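Local coordinates for protein ectonucleoside triphosphate diphosphohydrolase 4 (Homo sapiens, PDB 6WG5) that is a member of the GDA1/CD39 family, with the two-lobed fold of the actin-like ATPase clan, at residues A[20-25]-A[189-194]; A[73-78]-A[476-481]; A[181-186]-A[380-385]; A[257-262]-A[268-273]. One frame throughout, in Å; residues are numbered along the deposited sequence.

The four contacts illustrate how one helix can tie distant parts of a chain together. Helix 172-186 supplies residues 181-186 to contact 3, the most central of the set, and the other three each touch that contact. The centres of contacts 1 and 2 lie about 14 Å from that of contact 3, and the centre of contact 4 about 17 Å. Contact 1 is joined to contact 3 by the salt bridge from Arg-189 NH1 to Glu-380 OE2, 2.7 Å long. Leu-481 of contact 2 packs on Val-186, while Ile-181 reaches Phe-258 of contact 4. Contacts 1 and 4 meet through Phe-190 and His-192 with Tyr-271 and His-269; contact 2 touches neither of them.

Contact 1: residues A[20-25]-A[189-194]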
loop_
_atom_site.group_PDB
_atom_site.type_symbol
_atom_site.label_atom_id
_atom_site.label_comp_id
_atom_site.label_asym_id
_atom_site.label_seq_id
_atom_site.Cartn_x
_atom_site.Cartn_y
_atom_site.Cartn_z
ATOM N N PHE A 20 3.022 1.852 23.953
ATOM C CA PHE A 20 2.023 2.838 24.353
ATOM C C PHE A 20 2.608 4.244 24.353
ATOM O O PHE A 20 1.927 5.207 23.981
ATOM C CB PHE A 20 1.464 2.486 25.730
ATOM C CG PHE A 20 0.395 3.425 26.210
ATOM C CD1 PHE A 20 0.711 4.494 27.034
ATOM C CD2 PHE A 20 -0.927 3.240 25.839
ATOM C CE1 PHE A 20 -0.272 5.360 27.478
ATOM C CE2 PHE A 20 -1.913 4.104 26.281
ATOM C CZ PHE A 20 -1.584 5.165 27.102
ATOM N N GLN A 21 3.870 4.387 24.766
ATOM C CA GLN A 21 4.503 5.700 24.753
ATOM C C GLN A 21 4.650 6.215 23.327
ATOM O O GLN A 21 4.307 7.366 23.031
ATOM C CB GLN A 21 5.864 5.637 25.446
ATOM C CG GLN A 21 6.401 7.002 25.846
ATOM C CD GLN A 21 7.916 7.071 25.813
ATOM O OE1 GLN A 21 8.603 6.229 26.392
ATOM N NE2 GLN A 21 8.444 8.079 25.125
ATOM N N ARG A 22 5.166 5.375 22.428
ATOM C CA ARG A 22 5.264 5.767 21.025
ATOM C C ARG A 22 3.887 6.062 20.446
ATOM O O ARG A 22 3.702 7.062 19.742
ATOM C CB ARG A 22 5.965 4.673 20.218
ATOM C CG ARG A 22 6.218 5.049 18.764
ATOM C CD ARG A 22 7.132 4.049 18.068
ATOM N NE ARG A 22 7.582 4.541 16.768
ATOM C CZ ARG A 22 8.629 5.341 16.586
ATOM N NH1 ARG A 22 9.352 5.752 17.621
ATOM N NH2 ARG A 22 8.957 5.735 15.363
ATOM N N TYR A 23 2.907 5.204 20.736
ATOM C CA TYR A 23 1.532 5.462 20.324
ATOM C C TYR A 23 1.048 6.801 20.863
ATOM O O TYR A 23 0.403 7.576 20.146
ATOM C CB TYR A 23 0.646 4.312 20.810
ATOM C CG TYR A 23 -0.854 4.527 20.742
ATOM C CD1 TYR A 23 -1.437 5.318 19.758
ATOM C CD2 TYR A 23 -1.690 3.915 21.670
ATOM C CE1 TYR A 23 -2.812 5.500 19.710
ATOM C CE2 TYR A 23 -3.059 4.089 21.631
ATOM C CZ TYR A 23 -3.616 4.880 20.651
ATOM O OH TYR A 23 -4.982 5.046 20.620
ATOM N N LEU A 24 1.370 7.099 22.124
ATOM C CA LEU A 24 0.933 8.351 22.731
ATOM C C LEU A 24 1.737 9.538 22.214
ATOM O O LEU A 24 1.198 10.645 22.095
ATOM C CB LEU A 24 1.047 8.247 24.252
ATOM C CG LEU A 24 0.452 9.366 25.107
ATOM C CD1 LEU A 24 -1.000 9.637 24.748
ATOM C CD2 LEU A 24 0.573 8.991 26.574
ATOM N N ALA A 25 3.016 9.331 21.894
ATOM C CA ALA A 25 3.856 10.432 21.430
ATOM C C ALA A 25 3.397 10.943 20.070
ATOM O O ALA A 25 3.281 12.156 19.859
ATOM C CB ALA A 25 5.317 9.987 21.370
ATOM N N ARG A 189 10.375 0.193 13.609
ATOM C CA ARG A 189 11.074 -1.054 13.330
ATOM C C ARG A 189 12.475 -0.844 12.777
ATOM O O ARG A 189 13.234 -1.814 12.682
ATOM C CB ARG A 189 10.255 -1.898 12.351
ATOM C CG ARG A 189 8.820 -2.131 12.805
ATOM C CD ARG A 189 8.765 -2.755 14.192
ATOM N NE ARG A 189 7.397 -2.886 14.680
ATOM C CZ ARG A 189 6.615 -3.938 14.463
ATOM N NH1 ARG A 189 7.056 -4.967 13.756
ATOM N NH2 ARG A 189 5.385 -3.957 14.954
ATOM N N PHE A 190 12.833 0.384 12.412
ATOM C CA PHE A 190 14.197 0.710 12.023
ATOM C C PHE A 190 14.997 1.314 13.169
ATOM O O PHE A 190 16.193 1.575 13.003
ATOM C CB PHE A 190 14.183 1.662 10.824
ATOM C CG PHE A 190 13.433 1.124 9.640
ATOM C CD1 PHE A 190 13.625 -0.181 9.214
ATOM C CD2 PHE A 190 12.521 1.915 8.963
ATOM C CE1 PHE A 190 12.935 -0.679 8.127
ATOM C CE2 PHE A 190 11.827 1.421 7.876
ATOM C CZ PHE A 190 12.036 0.123 7.458
ATOM N N GLU A 191 14.366 1.551 14.316
ATOM C CA GLU A 191 15.088 1.871 15.541
ATOM C C GLU A 191 15.666 0.584 16.114
ATOM O O GLU A 191 14.919 -0.336 16.461
ATOM C CB GLU A 191 14.160 2.546 16.548
ATOM C CG GLU A 191 14.002 4.040 16.337
ATOM C CD GLU A 191 12.712 4.577 16.920
ATOM O OE1 GLU A 191 12.226 4.007 17.921
ATOM O OE2 GLU A 191 12.180 5.567 16.374
ATOM N N HIS A 192 16.987 0.513 16.206
ATOM C CA HIS A 192 17.674 -0.721 16.553
ATOM C C HIS A 192 18.203 -0.654 17.979
ATOM O O HIS A 192 18.546 0.420 18.482
ATOM C CB HIS A 192 18.808 -1.001 15.563
ATOM C CG HIS A 192 18.327 -1.493 14.233
ATOM N ND1 HIS A 192 17.022 -1.882 14.014
ATOM C CD2 HIS A 192 18.971 -1.655 13.052
ATOM C CE1 HIS A 192 16.883 -2.265 12.758
ATOM N NE2 HIS A 192 18.049 -2.137 12.152
ATOM N N ILE A 193 18.260 -1.823 18.619
ATOM C CA ILE A 193 18.526 -1.945 20.050
ATOM C C ILE A 193 17.293 -1.442 20.784
ATOM O O ILE A 193 16.466 -0.724 20.210
ATOM C CB ILE A 193 19.799 -1.184 20.474
ATOM C CG1 ILE A 193 20.987 -1.649 19.625
ATOM C CG2 ILE A 193 20.098 -1.409 21.957
ATOM C CD1 ILE A 193 22.275 -0.893 19.886
ATOM N N GLU A 194 17.145 -1.834 22.048
ATOM C CA GLU A 194 15.948 -1.560 22.832
ATOM C C GLU A 194 14.750 -2.335 22.310
ATOM O O GLU A 194 13.606 -2.020 22.649
ATOM C CB GLU A 194 15.628 -0.060 22.871
ATOM C CG GLU A 194 16.798 0.817 23.311
ATOM C CD GLU A 194 16.725 1.232 24.771
ATOM O OE1 GLU A 194 15.619 1.219 25.351
ATOM O OE2 GLU A 194 17.784 1.572 25.340
#
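Arg-22 and Glu-191 meet across two backbones that stay well apart: residues 20-25 are helical, residues 189-194 form an irregular loop, and their closest alpha carbons, those of Arg-22 and Arg-189, are 11.8 Å from each other. Long side chains therefore have to span the gap, and two of them do so from opposite directions. That of Arg-22 leaves the helix with CG anti to the backbone N (chi1 -175°) and stays extended as far as NE, which carries its guanidinium out to the loop. Glu-191, also extended beyond CG, brings its carboxylate to meet it. In one of the two conformers modelled for Arg-22, NH1 lies 3.1 Å from Glu-191 OE2, a salt bridge that is probably not always made. Its hydrogen bond is weak, bent to 122° at the hydrogen; with the guanidinium and carboxylate planes 76° apart, the groups form no flat, two-pronged pair. It is a small surface contact of one ion pair, and the charge attraction probably contributes more than directional bonding. In the same conformer Arg-22 has a second, stronger tie, NE giving a hydrogen bond to the carbonyl oxygen of Val-186 at the end of helix 172-186. Glu-191 in turn touches Lys-217 of strand 214-217, which places the ion pair between helix 18-28, the last turn of helix 172-186 and that strand.

Contact 2: residues A[73-78]-A[476-481]; sequences IRQMRD and EVQWTL
Ile-73 and Leu-481 meet through one methyl group each, put there by their torsions. In Ile-73, CG1 is anti to the carbonyl carbon (chi1 -63°), an arrangement that leaves the CG2 branch to face the other segment. In Leu-481, chi1 swings CG out from the helix and chi2 (58°) turns the CD1 branch toward the isoleucine. Ile-73 CG2 and Leu-481 CD1 touch at 3.7 Å where the two side chains, both buried, pass one another running opposite ways. The contact joins the short strand 74-75 and the residue before it, in the sheet that holds strand 53-61, to the start of helix 479-487, with Leu-481 in the first turn. The backbone bond from Leu-481 N to Gln-478 O, 2.9 Å, belongs to that turn. Nearer the surface, Gln-75 and Gln-478 lie roughly perpendicular, with their amide planes 70° apart. Gln-75 NE2 and Gln-478 NE2 approach to 3.6 Å; as modelled both are donors and make no hydrogen bond, though which amide atom is N and which O is uncertain at this resolution. Gln-478 also rests on Tyr-58 of strand 53-61, and Leu-481 on Val-186 of helix 172-186.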
loop_
_atom_site.group_PDB
_atom_site.type_symbol
_atom_site.label_atom_id
_atom_site.label_comp_id
_atom_site.label_asym_id
_atom_site.label_seq_id
_atom_site.Cartn_x
_atom_site.Cartn_y
_atom_site.Cartn_z
ATOM N N ILE A 73 12.334 11.945 10.649
ATOM C CA ILE A 73 11.485 12.634 9.684
ATOM C C ILE A 73 10.043 12.626 10.169
ATOM O O ILE A 73 9.531 11.607 10.651
ATOM C CB ILE A 73 11.618 11.986 8.293
ATOM C CG1 ILE A 73 13.054 12.142 7.787
ATOM C CG2 ILE A 73 10.623 12.606 7.310
ATOM C CD1 ILE A 73 13.290 11.617 6.385
ATOM N N ARG A 74 9.380 13.775 10.031
ATOM C CA ARG A 74 7.984 13.940 10.403
ATOM C C ARG A 74 7.320 14.877 9.409
ATOM O O ARG A 74 7.980 15.681 8.746
ATOM C CB ARG A 74 7.830 14.515 11.818
ATOM C CG ARG A 74 8.652 13.818 12.884
ATOM C CD ARG A 74 8.737 14.664 14.142
ATOM N NE ARG A 74 9.420 13.964 15.226
ATOM C CZ ARG A 74 8.835 13.091 16.042
ATOM N NH1 ARG A 74 7.548 12.800 15.901
ATOM N NH2 ARG A 74 9.541 12.506 16.999
ATOM N N GLN A 75 5.999 14.772 9.306
ATOM C CA GLN A 75 5.245 15.741 8.527
ATOM C C GLN A 75 5.351 17.117 9.167
ATOM O O GLN A 75 5.224 17.267 10.386
ATOM C CB GLN A 75 3.775 15.333 8.425
ATOM C CG GLN A 75 3.492 14.232 7.425
ATOM C CD GLN A 75 2.020 14.147 7.074
ATOM O OE1 GLN A 75 1.542 14.854 6.188
ATOM N NE2 GLN A 75 1.293 13.283 7.774
ATOM N N MET A 76 5.590 18.131 8.339
ATOM C CA MET A 76 5.612 19.495 8.842
ATOM C C MET A 76 4.239 19.873 9.385
ATOM O O MET A 76 3.204 19.406 8.902
ATOM C CB MET A 76 6.030 20.467 7.740
ATOM C CG MET A 76 6.286 21.878 8.239
ATOM S SD MET A 76 6.707 23.031 6.922
ATOM C CE MET A 76 7.038 24.509 7.879
ATOM N N ARG A 77 4.238 20.729 10.405
ATOM C CA ARG A 77 3.020 21.150 11.087
ATOM C C ARG A 77 2.891 22.662 10.981
ATOM O O ARG A 77 3.796 23.395 11.394
ATOM C CB ARG A 77 3.041 20.712 12.553
ATOM C CG ARG A 77 2.897 19.212 12.748
ATOM C CD ARG A 77 1.461 18.773 12.535
ATOM N NE ARG A 77 1.324 17.321 12.469
ATOM C CZ ARG A 77 0.159 16.679 12.471
ATOM N NH1 ARG A 77 -0.979 17.357 12.552
ATOM N NH2 ARG A 77 0.131 15.357 12.404
ATOM N N ASP A 78 1.770 23.126 10.432
ATOM C CA ASP A 78 1.553 24.554 10.255
ATOM C C ASP A 78 1.177 25.198 11.588
ATOM O O ASP A 78 1.158 24.553 12.641
ATOM C CB ASP A 78 0.481 24.807 9.193
ATOM C CG ASP A 78 -0.887 24.267 9.586
ATOM O OD1 ASP A 78 -1.069 23.853 10.750
ATOM O OD2 ASP A 78 -1.790 24.267 8.723
ATOM N N GLU A 476 -2.783 8.242 8.387
ATOM C CA GLU A 476 -2.691 7.458 7.164
ATOM C C GLU A 476 -1.243 7.053 6.901
ATOM O O GLU A 476 -0.299 7.725 7.324
ATOM C CB GLU A 476 -3.244 8.268 5.986
ATOM C CG GLU A 476 -3.081 7.626 4.614
ATOM C CD GLU A 476 -3.500 8.553 3.486
ATOM O OE1 GLU A 476 -3.722 9.755 3.752
ATOM O OE2 GLU A 476 -3.599 8.081 2.333
ATOM N N VAL A 477 -1.073 5.935 6.201
ATOM C CA VAL A 477 0.252 5.485 5.790
ATOM C C VAL A 477 0.671 6.281 4.560
ATOM O O VAL A 477 0.011 6.225 3.517
ATOM C CB VAL A 477 0.265 3.977 5.503
ATOM C CG1 VAL A 477 1.641 3.537 5.001
ATOM C CG2 VAL A 477 -0.119 3.198 6.750
ATOM N N GLN A 478 1.772 7.017 4.679
ATOM C CA GLN A 478 2.300 7.826 3.588
ATOM C C GLN A 478 3.443 7.061 2.932
ATOM O O GLN A 478 4.539 6.977 3.494
ATOM C CB GLN A 478 2.794 9.181 4.097
ATOM C CG GLN A 478 1.908 9.849 5.138
ATOM C CD GLN A 478 0.577 10.301 4.575
ATOM O OE1 GLN A 478 0.268 10.062 3.409
ATOM N NE2 GLN A 478 -0.219 10.965 5.406
ATOM N N TRP A 479 3.198 6.504 1.743
ATOM C CA TRP A 479 4.314 5.944 0.987
ATOM C C TRP A 479 5.313 7.032 0.622
ATOM O O TRP A 479 6.502 6.746 0.440
ATOM C CB TRP A 479 3.823 5.213 -0.268
ATOM C CG TRP A 479 3.288 6.085 -1.378
ATOM C CD1 TRP A 479 1.978 6.313 -1.679
ATOM C CD2 TRP A 479 4.053 6.820 -2.345
ATOM N NE1 TRP A 479 1.877 7.148 -2.765
ATOM C CE2 TRP A 479 3.136 7.474 -3.192
ATOM C CE3 TRP A 479 5.422 6.992 -2.573
ATOM C CZ2 TRP A 479 3.545 8.286 -4.247
ATOM C CZ3 TRP A 479 5.823 7.800 -3.621
ATOM C CH2 TRP A 479 4.888 8.436 -4.446
ATOM N N THR A 480 4.856 8.284 0.531
ATOM C CA THR A 480 5.777 9.395 0.319
ATOM C C THR A 480 6.758 9.533 1.478
ATOM O O THR A 480 7.872 10.035 1.291
ATOM C CB THR A 480 4.996 10.697 0.130
ATOM O OG1 THR A 480 4.099 10.888 1.230
ATOM C CG2 THR A 480 4.203 10.664 -1.171
ATOM N N LEU A 481 6.365 9.095 2.677
ATOM C CA LEU A 481 7.275 9.138 3.817
ATOM C C LEU A 481 8.428 8.157 3.637
ATOM O O LEU A 481 9.578 8.475 3.959
ATOM C CB LEU A 481 6.513 8.839 5.106
ATOM C CG LEU A 481 7.348 8.750 6.384
ATOM C CD1 LEU A 481 8.122 10.035 6.625
ATOM C CD2 LEU A 481 6.448 8.434 7.566
#

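Contact 3: residues A[181-186]-A[380-385]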
loop_
_atom_site.group_PDB
_atom_site.type_symbol
_atom_site.label_atom_id
_atom_site.label_comp_id
_atom_site.label_asym_id
_atom_site.label_seq_id
_atom_site.Cartn_x
_atom_site.Cartn_y
_atom_site.Cartn_z
ATOM N N ILE A 181 8.343 0.791 3.739
ATOM C CA ILE A 181 9.247 1.581 4.571
ATOM C C ILE A 181 8.453 2.537 5.450
ATOM O O ILE A 181 8.770 2.731 6.631
ATOM C CB ILE A 181 10.261 2.337 3.690
ATOM C CG1 ILE A 181 11.213 1.355 3.004
ATOM C CG2 ILE A 181 11.058 3.349 4.520
ATOM C CD1 ILE A 181 12.088 1.992 1.939
ATOM N N GLY A 182 7.409 3.149 4.891
ATOM C CA GLY A 182 6.652 4.137 5.641
ATOM C C GLY A 182 6.043 3.569 6.908
ATOM O O GLY A 182 6.161 4.157 7.986
ATOM N N ILE A 183 5.382 2.416 6.798
ATOM C CA ILE A 183 4.686 1.862 7.956
ATOM C C ILE A 183 5.686 1.398 9.007
ATOM O O ILE A 183 5.516 1.663 10.202
ATOM C CB ILE A 183 3.739 0.724 7.529
ATOM C CG1 ILE A 183 2.902 0.272 8.726
ATOM C CG2 ILE A 183 4.516 -0.454 6.940
ATOM C CD1 ILE A 183 1.891 -0.812 8.411
ATOM N N ASN A 184 6.745 0.705 8.587
ATOM C CA ASN A 184 7.714 0.199 9.551
ATOM C C ASN A 184 8.475 1.332 10.220
ATOM O O ASN A 184 8.911 1.192 11.368
ATOM C CB ASN A 184 8.682 -0.764 8.870
ATOM C CG ASN A 184 8.075 -2.130 8.652
ATOM O OD1 ASN A 184 8.060 -2.963 9.559
ATOM N ND2 ASN A 184 7.560 -2.367 7.449
ATOM N N PHE A 185 8.641 2.456 9.529
ATOM C CA PHE A 185 9.319 3.595 10.135
ATOM C C PHE A 185 8.510 4.154 11.297
ATOM O O PHE A 185 9.027 4.302 12.411
ATOM C CB PHE A 185 9.574 4.670 9.083
ATOM C CG PHE A 185 10.313 5.857 9.611
ATOM C CD1 PHE A 185 11.643 5.752 9.975
ATOM C CD2 PHE A 185 9.679 7.079 9.745
ATOM C CE1 PHE A 185 12.329 6.842 10.463
ATOM C CE2 PHE A 185 10.359 8.174 10.232
ATOM C CZ PHE A 185 11.688 8.056 10.592
ATOM N N VAL A 186 7.233 4.468 11.062
ATOM C CA VAL A 186 6.403 5.017 12.132
ATOM C C VAL A 186 6.245 4.005 13.256
ATOM O O VAL A 186 6.132 4.383 14.429
ATOM C CB VAL A 186 5.032 5.470 11.584
ATOM C CG1 VAL A 186 5.208 6.579 10.560
ATOM C CG2 VAL A 186 4.268 4.300 10.980
ATOM N N GLU A 380 4.225 -10.844 11.184
ATOM C CA GLU A 380 3.047 -10.029 11.445
ATOM C C GLU A 380 2.737 -9.219 10.195
ATOM O O GLU A 380 3.641 -8.845 9.443
ATOM C CB GLU A 380 3.245 -9.104 12.652
ATOM C CG GLU A 380 4.376 -8.101 12.494
ATOM C CD GLU A 380 4.609 -7.278 13.748
ATOM O OE1 GLU A 380 3.656 -6.612 14.207
ATOM O OE2 GLU A 380 5.745 -7.302 14.276
ATOM N N PHE A 381 1.448 -8.958 9.982
ATOM C CA PHE A 381 0.983 -8.226 8.814
ATOM C C PHE A 381 -0.090 -7.232 9.225
ATOM O O PHE A 381 -0.842 -7.462 10.174
ATOM C CB PHE A 381 0.408 -9.162 7.742
ATOM C CG PHE A 381 1.449 -9.840 6.899
ATOM C CD1 PHE A 381 1.721 -9.389 5.618
ATOM C CD2 PHE A 381 2.150 -10.932 7.383
ATOM C CE1 PHE A 381 2.675 -10.013 4.833
ATOM C CE2 PHE A 381 3.104 -11.560 6.604
ATOM C CZ PHE A 381 3.367 -11.098 5.328
ATOM N N TYR A 382 -0.151 -6.122 8.493
ATOM C CA TYR A 382 -1.269 -5.192 8.552
ATOM C C TYR A 382 -2.121 -5.359 7.301
ATOM O O TYR A 382 -1.589 -5.538 6.199
ATOM C CB TYR A 382 -0.788 -3.743 8.660
ATOM C CG TYR A 382 -0.432 -3.310 10.062
ATOM C CD1 TYR A 382 -1.238 -2.422 10.762
ATOM C CD2 TYR A 382 0.711 -3.788 10.686
ATOM C CE1 TYR A 382 -0.913 -2.021 12.045
ATOM C CE2 TYR A 382 1.042 -3.394 11.969
ATOM C CZ TYR A 382 0.227 -2.512 12.644
ATOM O OH TYR A 382 0.557 -2.119 13.922
ATOM N N GLY A 383 -3.438 -5.306 7.474
ATOM C CA GLY A 383 -4.380 -5.404 6.372
ATOM C C GLY A 383 -5.104 -4.082 6.179
ATOM O O GLY A 383 -5.702 -3.550 7.115
ATOM N N PHE A 384 -5.039 -3.565 4.957
ATOM C CA PHE A 384 -5.605 -2.266 4.628
ATOM C C PHE A 384 -6.731 -2.418 3.612
ATOM O O PHE A 384 -6.938 -3.483 3.026
ATOM C CB PHE A 384 -4.527 -1.323 4.086
ATOM C CG PHE A 384 -3.467 -0.979 5.091
ATOM C CD1 PHE A 384 -3.714 -0.048 6.087
ATOM C CD2 PHE A 384 -2.222 -1.583 5.041
ATOM C CE1 PHE A 384 -2.739 0.271 7.015
ATOM C CE2 PHE A 384 -1.247 -1.268 5.964
ATOM C CZ PHE A 384 -1.506 -0.340 6.952
ATOM N N SER A 385 -7.464 -1.321 3.419
ATOM C CA SER A 385 -8.552 -1.229 2.439
ATOM C C SER A 385 -9.580 -2.314 2.742
ATOM O O SER A 385 -10.090 -2.352 3.875
ATOM C CB SER A 385 -7.944 -1.262 1.037
ATOM O OG SER A 385 -7.200 -0.084 0.788
#
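Ile-183 sends a single methyl group into the corner made by two aromatic rings and meets each in a different way. Its CD1 lies over one face of the Tyr-382 ring, 4.1 Å from the centroid and 25° off the ring normal, which makes a CH-pi contact. The methyl is displaced toward the rim, with CG of Tyr-382 its nearest ring atom at 3.8 Å. Against Phe-384 the same CD1 arrives in the plane of the ring, at the edge, 3.7 Å from CZ. One carbon thus serves as a face contact for the tyrosine and an edge contact for the phenylalanine. Its reach comes from an extended chain, CG1 being anti to the backbone N (chi1 -173°) and CD1 continuing in the same sense (chi2 178°). All three residues are buried. Tyr-382 and Phe-384 alternate with Gly-383 along strand 381-385 and so both face helix 172-186. This strand lies between strands 221-225 and 466-468, and Ile-222 of the former touches both Ile-183 and Phe-384.

Contact 4: residues A[257-262]-A[268-273]; sequences EFNLGC and EHVYRV
A beta hairpin, strand 255-259 followed by strand 270-279, brings Phe-258 opposite Tyr-271 as an antiparallel hydrogen-bonded pair. Phe-258 N gives to Tyr-271 O at 3.3 Å, and Tyr-271 N returns a bond to Phe-258 O at 3.1 Å. Beyond the strand ends Leu-260 N donates to His-269 O, 3.0 Å and nearly straight at 173°, although it comes from above the carbonyl plane. The hairpin forms one margin of a mixed six-stranded sheet, strand 255-259 being an outermost strand of that sheet. Phe-258 has CG between its backbone N and carbonyl carbon (chi1 55°), and its ring reaches across to the CB of Tyr-271 and to Val-273, Phe-258 CE2 lying 3.6 Å from Val-273 CG2; one face lies under Tyr-271 O. Helix 172-186 packs on this ring through Val-177, Trp-180 and Ile-181. Asn-259 makes an Asx turn, its OD1 accepting from Gly-261 N at 3.0 Å, and the same oxygen takes a bond from a water that itself accepts from His-269 N.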
loop_
_atom_site.group_PDB
_atom_site.type_symbol
_atom_site.label_atom_id
_atom_site.label_comp_id
_atom_site.label_asym_id
_atom_site.label_seq_id
_atom_site.Cartn_x
_atom_site.Cartn_y
_atom_site.Cartn_z
ATOM N N GLU A 257 16.244 -5.127 -2.942
ATOM C CA GLU A 257 17.332 -5.151 -1.973
ATOM C C GLU A 257 17.928 -3.756 -1.886
ATOM O O GLU A 257 18.460 -3.242 -2.876
ATOM C CB GLU A 257 18.392 -6.178 -2.370
ATOM C CG GLU A 257 17.999 -7.602 -2.025
ATOM C CD GLU A 257 18.655 -8.629 -2.924
ATOM O OE1 GLU A 257 17.921 -9.455 -3.507
ATOM O OE2 GLU A 257 19.899 -8.606 -3.055
ATOM N N PHE A 258 17.836 -3.147 -0.707
ATOM C CA PHE A 258 18.239 -1.764 -0.518
ATOM C C PHE A 258 18.856 -1.600 0.864
ATOM O O PHE A 258 18.806 -2.501 1.707
ATOM C CB PHE A 258 17.049 -0.815 -0.692
ATOM C CG PHE A 258 15.883 -1.138 0.199
ATOM C CD1 PHE A 258 15.765 -0.554 1.448
ATOM C CD2 PHE A 258 14.909 -2.031 -0.212
ATOM C CE1 PHE A 258 14.696 -0.851 2.270
ATOM C CE2 PHE A 258 13.837 -2.332 0.603
ATOM C CZ PHE A 258 13.730 -1.742 1.846
ATOM N N ASN A 259 19.439 -0.422 1.087
ATOM C CA ASN A 259 20.107 -0.086 2.339
ATOM C C ASN A 259 19.577 1.260 2.813
ATOM O O ASN A 259 19.740 2.269 2.121
ATOM C CB ASN A 259 21.625 -0.032 2.150
ATOM C CG ASN A 259 22.373 0.129 3.458
ATOM O OD1 ASN A 259 21.772 0.371 4.507
ATOM N ND2 ASN A 259 23.693 0.006 3.401
ATOM N N LEU A 260 18.937 1.271 3.983
ATOM C CA LEU A 260 18.356 2.500 4.511
ATOM C C LEU A 260 19.362 3.351 5.269
ATOM O O LEU A 260 19.099 4.537 5.497
ATOM C CB LEU A 260 17.181 2.179 5.433
ATOM C CG LEU A 260 15.818 2.000 4.771
ATOM C CD1 LEU A 260 14.839 1.399 5.760
ATOM C CD2 LEU A 260 15.302 3.332 4.258
ATOM N N GLY A 261 20.497 2.780 5.671
ATOM C CA GLY A 261 21.492 3.536 6.398
ATOM C C GLY A 261 22.316 4.424 5.491
ATOM O O GLY A 261 22.232 4.366 4.264
ATOM N N CYS A 262 23.129 5.269 6.124
ATOM C CA CYS A 262 24.003 6.175 5.393
ATOM C C CYS A 262 25.336 5.543 5.021
ATOM O O CYS A 262 26.003 6.034 4.104
ATOM C CB CYS A 262 24.259 7.440 6.216
ATOM S SG CYS A 262 24.964 7.136 7.852
ATOM N N GLU A 268 23.217 -3.329 8.961
ATOM C CA GLU A 268 22.118 -3.329 9.921
ATOM C C GLU A 268 20.797 -2.941 9.269
ATOM O O GLU A 268 19.744 -3.464 9.649
ATOM C CB GLU A 268 22.430 -2.382 11.083
ATOM C CG GLU A 268 23.683 -2.748 11.870
ATOM C CD GLU A 268 24.949 -2.159 11.270
ATOM O OE1 GLU A 268 25.057 -0.915 11.207
ATOM O OE2 GLU A 268 25.832 -2.938 10.853
ATOM N N HIS A 269 20.829 -2.037 8.287
ATOM C CA HIS A 269 19.623 -1.546 7.631
ATOM C C HIS A 269 19.482 -2.052 6.196
ATOM O O HIS A 269 18.804 -1.413 5.385
ATOM C CB HIS A 269 19.601 -0.017 7.646
ATOM C CG HIS A 269 19.393 0.571 9.005
ATOM N ND1 HIS A 269 18.290 0.285 9.780
ATOM C CD2 HIS A 269 20.141 1.444 9.723
ATOM C CE1 HIS A 269 18.371 0.948 10.919
ATOM N NE2 HIS A 269 19.483 1.660 10.909
ATOM N N VAL A 270 20.109 -3.177 5.862
ATOM C CA VAL A 270 19.920 -3.814 4.563
ATOM C C VAL A 270 18.723 -4.752 4.658
ATOM O O VAL A 270 18.676 -5.626 5.532
ATOM C CB VAL A 270 21.186 -4.573 4.128
ATOM C CG1 VAL A 270 20.931 -5.365 2.851
ATOM C CG2 VAL A 270 22.334 -3.603 3.920
ATOM N N TYR A 271 17.758 -4.574 3.757
ATOM C CA TYR A 271 16.520 -5.340 3.778
ATOM C C TYR A 271 16.234 -5.935 2.408
ATOM O O TYR A 271 16.526 -5.320 1.378
ATOM C CB TYR A 271 15.328 -4.465 4.197
ATOM C CG TYR A 271 15.380 -4.014 5.635
ATOM C CD1 TYR A 271 14.839 -4.795 6.643
ATOM C CD2 TYR A 271 15.970 -2.808 5.984
ATOM C CE1 TYR A 271 14.887 -4.393 7.960
ATOM C CE2 TYR A 271 16.023 -2.395 7.298
ATOM C CZ TYR A 271 15.480 -3.192 8.282
ATOM O OH TYR A 271 15.528 -2.790 9.597
ATOM N N ARG A 272 15.679 -7.144 2.411
ATOM C CA ARG A 272 15.132 -7.777 1.218
ATOM C C ARG A 272 13.616 -7.800 1.361
ATOM O O ARG A 272 13.089 -8.460 2.264
ATOM C CB ARG A 272 15.683 -9.194 1.049
ATOM C CG ARG A 272 15.296 -9.862 -0.261
ATOM C CD ARG A 272 15.721 -11.326 -0.309
ATOM N NE ARG A 272 16.965 -11.570 0.426
ATOM C CZ ARG A 272 17.105 -12.429 1.435
ATOM N NH1 ARG A 272 18.288 -12.563 2.023
ATOM N NH2 ARG A 272 16.087 -13.171 1.852
ATOM N N VAL A 273 12.921 -7.077 0.484
ATOM C CA VAL A 273 11.472 -6.933 0.560
ATOM C C VAL A 273 10.849 -7.476 -0.719
ATOM O O VAL A 273 11.263 -7.110 -1.825
ATOM C CB VAL A 273 11.059 -5.468 0.786
ATOM C CG1 VAL A 273 9.547 -5.354 0.902
ATOM C CG2 VAL A 273 11.733 -4.918 2.033
HETATM O O HOH W 1 22.954 -0.503 6.691
#